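Bifunctional enzyme cysn/cysc (Mycobacterium tuberculosis, PDB 4BZP) catalyses, through its adenylyl-sulfate kinase domain, ATP-dependent phosphorylation of adenosine 5'-phosphosulfate at the 3' position, a step of sulfate activation. Local coordinates at residues Val21-Leu24 with Val25-Leu29; Phe54-Ala57 with Asp58-Glu61. One frame throughout, in Å; residues are numbered along the deposited sequence. Where two conformers were deposited one is given.

Contact 1 comes first along the chain, inside helix 18-31, which follows strand 6-11 and the ADP-binding loop. Its halves, 21-24 and 25-29, are consecutive, so it closes only successive helical turns. After strand 36-38 and helix 41-44 comes contact 2, where 54-57 leads from a loop, through the N-cap Ser55, into helix 56-75, which 58-61 continues. The contacts are in series, neither nested nor crossed. The centres of contact 1 and contact 2 are about 28 Å apart, on opposite sides of the chain's centre. Contact 1 packs against the parallel sheet and helix 161-173; contact 2, at the surface, joins the preceding loop to helix 56-75 and, through Arg59, to His137.

Contact 1 (Val21-Leu24 with Val25-Leu29); sequences VAML and VERKL
The carbonyl oxygen of Met23 serves two donors at once: the amide N of Arg27, at 3.1 Å, and a water that donates to it. The same water donates to Glu26 OE1 at 2.7 Å, so it joins a carboxylate to the helix backbone. Arg27 has two conformers; in the one described here it is bent at chi3 (-68°), which folds its guanidinium back until Met23 O and Leu24 CA lie beneath one face, near its rim. Three further i to i+4 bonds satisfy the carbonyls of Val21, Ala22 and Leu24; that from Val25 N to Val21 O is nearly straight, at 172°.

Glu26 is long enough for its other carboxylate oxygen, OE2, to accept from Val38 N of strand 36-38. Lys28 sends its aliphatic chain past Leu24, with CE 3.9 Å from Leu24 CG, and has the length to bring NZ into a salt bridge with Asp162. Arg27 suits the exposed surface, while the small or branched Val21, Ala22 and Val25 fit the buried side against the sheet and helix 161-173. Val21 CG1 and Val25 CG2 meet at 4.1 Å. This is the amphipathic helix that follows the Walker A P-loop in the P-loop kinase fold.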
ATOM      1  N   VAL A  21     -14.166  12.400 -11.845  1.00  5.24           N
ATOM      2  CA  VAL A  21     -13.343  13.512 -11.446  1.00  5.32           C
ATOM      3  C   VAL A  21     -11.936  13.090 -11.097  1.00  5.39           C
ATOM      4  O   VAL A  21     -10.952  13.677 -11.523  1.00  5.57           O
ATOM      5  CB  VAL A  21     -13.992  14.347 -10.318  1.00  5.28           C
ATOM      6  CG1 VAL A  21     -13.061  15.463  -9.871  1.00  5.52           C
ATOM      7  CG2 VAL A  21     -15.333  14.930 -10.778  1.00  5.49           C
ATOM      8  N   ALA A  22     -11.786  12.035 -10.317  1.00  5.22           N
ATOM      9  CA  ALA A  22     -10.474  11.559  -9.911  1.00  5.76           C
ATOM     10  C   ALA A  22      -9.609  11.245 -11.113  1.00  6.14           C
ATOM     11  O   ALA A  22      -8.451  11.623 -11.143  1.00  6.67           O
ATOM     12  CB  ALA A  22     -10.639  10.306  -9.000  1.00  5.66           C
ATOM     13  N   MET A  23     -10.174  10.525 -12.076  1.00  6.59           N
ATOM     14  CA  MET A  23      -9.416  10.105 -13.261  0.50  7.11           C
ATOM     15  C   MET A  23      -8.972  11.310 -14.080  1.00  6.90           C
ATOM     16  O   MET A  23      -7.879  11.296 -14.613  1.00  6.79           O
ATOM     17  CB  MET A  23     -10.223   9.127 -14.120  0.50  8.61           C
ATOM     18  CG  MET A  23     -10.511   7.805 -13.407  0.50  9.69           C
ATOM     19  SD  MET A  23      -9.030   6.819 -13.199  0.50 12.88           S
ATOM     20  CE  MET A  23      -8.604   6.222 -14.826  0.50 12.34           C
ATOM     21  N   LEU A  24      -9.832  12.323 -14.204  1.00  6.23           N
ATOM     22  CA  LEU A  24      -9.478  13.483 -14.996  1.00  6.76           C
ATOM     23  C   LEU A  24      -8.457  14.336 -14.277  1.00  6.82           C
ATOM     24  O   LEU A  24      -7.522  14.861 -14.879  1.00  6.75           O
ATOM     25  CB  LEU A  24     -10.706  14.296 -15.382  1.00  6.48           C
ATOM     26  CG  LEU A  24     -10.370  15.505 -16.288  1.00  6.66           C
ATOM     27  CD1 LEU A  24      -9.565  15.151 -17.518  1.00  7.26           C
ATOM     28  CD2 LEU A  24     -11.665  16.141 -16.719  1.00  7.04           C
ATOM     29  N   VAL A  25      -8.559  14.476 -12.967  1.00  6.49           N
ATOM     30  CA  VAL A  25      -7.517  15.145 -12.205  1.00  6.37           C
ATOM     31  C   VAL A  25      -6.193  14.412 -12.370  1.00  7.00           C
ATOM     32  O   VAL A  25      -5.163  15.048 -12.598  1.00  7.84           O
ATOM     33  CB  VAL A  25      -7.872  15.260 -10.702  1.00  6.23           C
ATOM     34  CG1 VAL A  25      -6.703  15.760  -9.876  1.00  6.71           C
ATOM     35  CG2 VAL A  25      -9.071  16.143 -10.473  1.00  6.11           C
ATOM     36  N   GLU A  26      -6.217  13.098 -12.305  1.00  7.15           N
ATOM     37  CA  GLU A  26      -4.971  12.342 -12.504  1.00  7.96           C
ATOM     38  C   GLU A  26      -4.372  12.680 -13.857  1.00  9.23           C
ATOM     39  O   GLU A  26      -3.166  12.926 -13.915  1.00  9.05           O
ATOM     40  CB  GLU A  26      -5.274  10.852 -12.387  1.00  9.07           C
ATOM     41  CG  GLU A  26      -4.009   9.969 -12.465  1.00 11.26           C
ATOM     42  CD  GLU A  26      -4.287   8.475 -12.593  1.00 13.86           C
ATOM     43  OE1 GLU A  26      -5.199   8.051 -13.349  1.00 16.39           O
ATOM     44  OE2 GLU A  26      -3.685   7.709 -11.809  1.00 16.80           O
ATOM     45  N   ARG A  27      -5.167  12.659 -14.914  1.00  9.41           N
ATOM     46  CA  ARG A  27      -4.649  12.953 -16.258  0.50 10.05           C
ATOM     47  C   ARG A  27      -4.102  14.358 -16.317  1.00 10.43           C
ATOM     48  O   ARG A  27      -3.007  14.581 -16.892  1.00 11.76           O
ATOM     49  CB  ARG A  27      -5.727  12.726 -17.312  0.50 10.52           C
ATOM     50  CG  ARG A  27      -6.096  11.256 -17.495  0.50 10.82           C
ATOM     51  CD  ARG A  27      -6.941  10.880 -18.705  0.50 11.94           C
ATOM     52  NE  ARG A  27      -8.293  11.414 -18.594  0.50 12.98           N
ATOM     53  CZ  ARG A  27      -9.299  10.782 -17.990  0.50 12.37           C
ATOM     54  NH1 ARG A  27      -9.098   9.593 -17.444  0.50 13.75           N
ATOM     55  NH2 ARG A  27     -10.466  11.340 -17.924  0.50 11.58           N
ATOM     56  N   LYS A  28      -4.855  15.330 -15.805  1.00  9.08           N
ATOM     57  CA  LYS A  28      -4.401  16.737 -15.853  1.00  9.75           C
ATOM     58  C   LYS A  28      -3.069  16.898 -15.163  1.00 10.98           C
ATOM     59  O   LYS A  28      -2.178  17.620 -15.655  1.00 12.41           O
ATOM     60  CB  LYS A  28      -5.428  17.692 -15.248  1.00  9.20           C
ATOM     61  CG  LYS A  28      -6.655  17.961 -16.110  1.00  9.52           C
ATOM     62  CD  LYS A  28      -7.605  18.849 -15.372  1.00 10.23           C
ATOM     63  CE  LYS A  28      -8.900  19.134 -16.092  1.00 10.04           C
ATOM     64  NZ  LYS A  28      -8.609  19.994 -17.291  1.00 10.14           N
ATOM     65  N   LEU A  29      -2.870  16.247 -14.028  1.00 10.51           N
ATOM     66  CA  LEU A  29      -1.620  16.339 -13.268  1.00 11.36           C
ATOM     67  C   LEU A  29      -0.486  15.586 -13.946  1.00 12.95           C
ATOM     68  O   LEU A  29       0.647  16.100 -14.021  1.00 14.17           O
ATOM     69  CB  LEU A  29      -1.867  15.825 -11.818  1.00 12.12           C
ATOM     70  CG  LEU A  29      -2.748  16.667 -10.905  1.00 12.57           C
ATOM     71  CD1 LEU A  29      -3.024  16.013  -9.544  1.00 13.72           C
ATOM     72  CD2 LEU A  29      -2.190  18.070 -10.660  1.00 14.14           C
TER
HETATM   73  O   HOH W   1      -6.514   9.064 -15.465  1.00 21.82           O

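Contact 2 (Phe54-Ala57 with Asp58-Glu61); sequences FSMA and DRAE
Ser55 OG accepts the amide N-H of Asp58 at 3.0 Å. With chi1 at 71°, the hydroxyl sits between its own backbone N and carbonyl carbon, which turns it back over the first turn; a short side chain with a single acceptor oxygen suits this cramped position. The carboxylate of Asp58 swings toward the preceding chain, where OD2 accepts from Gly53 N and from a water that in turn accepts from Ser55 N. Ser55 is thus the N-cap of helix 56-75, its side chain taking up an amide that has no earlier turn to bond to. Regular i to i+4 bonding begins at once, with Arg59 N on Ser55 O at 2.8 Å.

Arg59 runs extended from CG to NE, long enough to reach back past the cap. Its NE donates to Phe54 O at 3.2 Å, a rather bent bond of 143°, with the oxygen near the guanidinium edge but 24° out of its plane. NH1 bonds to His137 O and NH2 is also bonded elsewhere, so all three nitrogens help fix the group's rotation. Met56, bent at chi2 and chi3, lies alongside; its flexible thioether lets the terminal methyl CE reach over the centre of one guanidinium face, 3.4 Å from Arg59 CZ.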
ATOM      1  N   PHE A  54     -18.067  -8.126   2.087  1.00 19.50           N
ATOM      2  CA  PHE A  54     -18.885  -6.933   2.060  1.00 19.18           C
ATOM      3  C   PHE A  54     -19.796  -6.747   3.268  1.00 18.11           C
ATOM      4  O   PHE A  54     -20.754  -5.941   3.236  1.00 18.75           O
ATOM      5  CB  PHE A  54     -19.657  -6.869   0.758  1.00 21.03           C
ATOM      6  CG  PHE A  54     -18.765  -6.613  -0.418  1.00 21.57           C
ATOM      7  CD1 PHE A  54     -18.407  -5.309  -0.775  1.00 22.38           C
ATOM      8  CD2 PHE A  54     -18.205  -7.675  -1.111  1.00 19.57           C
ATOM      9  CE1 PHE A  54     -17.549  -5.098  -1.842  1.00 19.47           C
ATOM     10  CE2 PHE A  54     -17.341  -7.455  -2.172  1.00 21.02           C
ATOM     11  CZ  PHE A  54     -17.029  -6.170  -2.537  1.00 19.08           C
ATOM     12  N   SER A  55     -19.462  -7.385   4.383  1.00 16.43           N
ATOM     13  CA  SER A  55     -20.109  -7.085   5.625  1.00 15.92           C
ATOM     14  C   SER A  55     -19.855  -5.612   5.984  1.00 17.27           C
ATOM     15  O   SER A  55     -18.921  -5.004   5.417  1.00 14.35           O
ATOM     16  CB  SER A  55     -19.567  -7.960   6.762  1.00 16.22           C
ATOM     17  OG  SER A  55     -18.231  -7.586   7.139  1.00 16.56           O
ATOM     18  N   MET A  56     -20.590  -5.027   6.902  1.00 16.75           N
ATOM     19  CA  MET A  56     -20.340  -3.657   7.299  1.00 19.04           C
ATOM     20  C   MET A  56     -18.932  -3.468   7.843  1.00 17.22           C
ATOM     21  O   MET A  56     -18.260  -2.454   7.552  1.00 13.63           O
ATOM     22  CB  MET A  56     -21.382  -3.175   8.318  1.00 21.72           C
ATOM     23  CG  MET A  56     -22.719  -2.847   7.691  1.00 25.31           C
ATOM     24  SD  MET A  56     -22.696  -1.673   6.303  1.00 34.48           S
ATOM     25  CE  MET A  56     -22.998  -2.866   5.061  1.00 23.65           C
ATOM     26  N   ALA A  57     -18.479  -4.408   8.654  1.00 15.96           N
ATOM     27  CA  ALA A  57     -17.128  -4.371   9.208  1.00 15.48           C
ATOM     28  C   ALA A  57     -16.078  -4.458   8.139  1.00 14.61           C
ATOM     29  O   ALA A  57     -15.071  -3.680   8.188  1.00 15.00           O
ATOM     30  CB  ALA A  57     -16.966  -5.512  10.200  1.00 15.58           C
ATOM     31  N   ASP A  58     -16.296  -5.296   7.142  1.00 15.09           N
ATOM     32  CA  ASP A  58     -15.364  -5.451   6.057  1.00 14.32           C
ATOM     33  C   ASP A  58     -15.365  -4.191   5.200  1.00 13.92           C
ATOM     34  O   ASP A  58     -14.309  -3.780   4.709  1.00 13.81           O
ATOM     35  CB  ASP A  58     -15.663  -6.660   5.205  1.00 16.55           C
ATOM     36  CG  ASP A  58     -15.205  -7.970   5.868  1.00 19.55           C
ATOM     37  OD1 ASP A  58     -14.746  -7.950   7.016  1.00 20.43           O
ATOM     38  OD2 ASP A  58     -15.338  -9.011   5.197  1.00 25.26           O
ATOM     39  N   ARG A  59     -16.515  -3.537   5.023  1.00 12.63           N
ATOM     40  CA  ARG A  59     -16.510  -2.284   4.279  1.00 12.11           C
ATOM     41  C   ARG A  59     -15.732  -1.177   5.021  1.00 11.86           C
ATOM     42  O   ARG A  59     -15.011  -0.390   4.384  1.00  9.55           O
ATOM     43  CB  ARG A  59     -17.952  -1.824   4.037  1.00 13.58           C
ATOM     44  CG  ARG A  59     -18.690  -2.695   3.055  1.00 16.25           C
ATOM     45  CD  ARG A  59     -20.051  -2.081   2.859  1.00 22.08           C
ATOM     46  NE  ARG A  59     -21.009  -2.938   2.214  1.00 27.57           N
ATOM     47  CZ  ARG A  59     -22.195  -2.506   1.741  1.00 33.44           C
ATOM     48  NH1 ARG A  59     -22.545  -1.208   1.797  1.00 32.39           N
ATOM     49  NH2 ARG A  59     -23.023  -3.383   1.189  1.00 35.99           N
ATOM     50  N   ALA A  60     -15.831  -1.101   6.333  1.00  9.64           N
ATOM     51  CA  ALA A  60     -15.095  -0.184   7.145  1.00  9.46           C
ATOM     52  C   ALA A  60     -13.589  -0.485   7.083  1.00  9.78           C
ATOM     53  O   ALA A  60     -12.757   0.427   6.970  1.00 10.17           O
ATOM     54  CB  ALA A  60     -15.542  -0.116   8.574  1.00 10.17           C
ATOM     55  N   GLU A  61     -13.235  -1.761   7.129  1.00  9.56           N
ATOM     56  CA  GLU A  61     -11.822  -2.161   7.110  1.00 10.59           C
ATOM     57  C   GLU A  61     -11.219  -1.874   5.741  1.00 10.57           C
ATOM     58  O   GLU A  61     -10.058  -1.491   5.682  1.00 11.33           O
ATOM     59  CB  GLU A  61     -11.737  -3.645   7.484  1.00 11.17           C
ATOM     60  CG  GLU A  61     -10.333  -4.214   7.382  1.00 11.33           C
ATOM     61  CD  GLU A  61      -9.345  -3.624   8.379  1.00 11.72           C
ATOM     62  OE1 GLU A  61      -9.701  -2.884   9.307  1.00 14.29           O
ATOM     63  OE2 GLU A  61      -8.146  -3.921   8.196  1.00 13.70           O
TER
HETATM   64  O   HOH W   2     -17.872  -9.865   4.991  1.00 26.40           O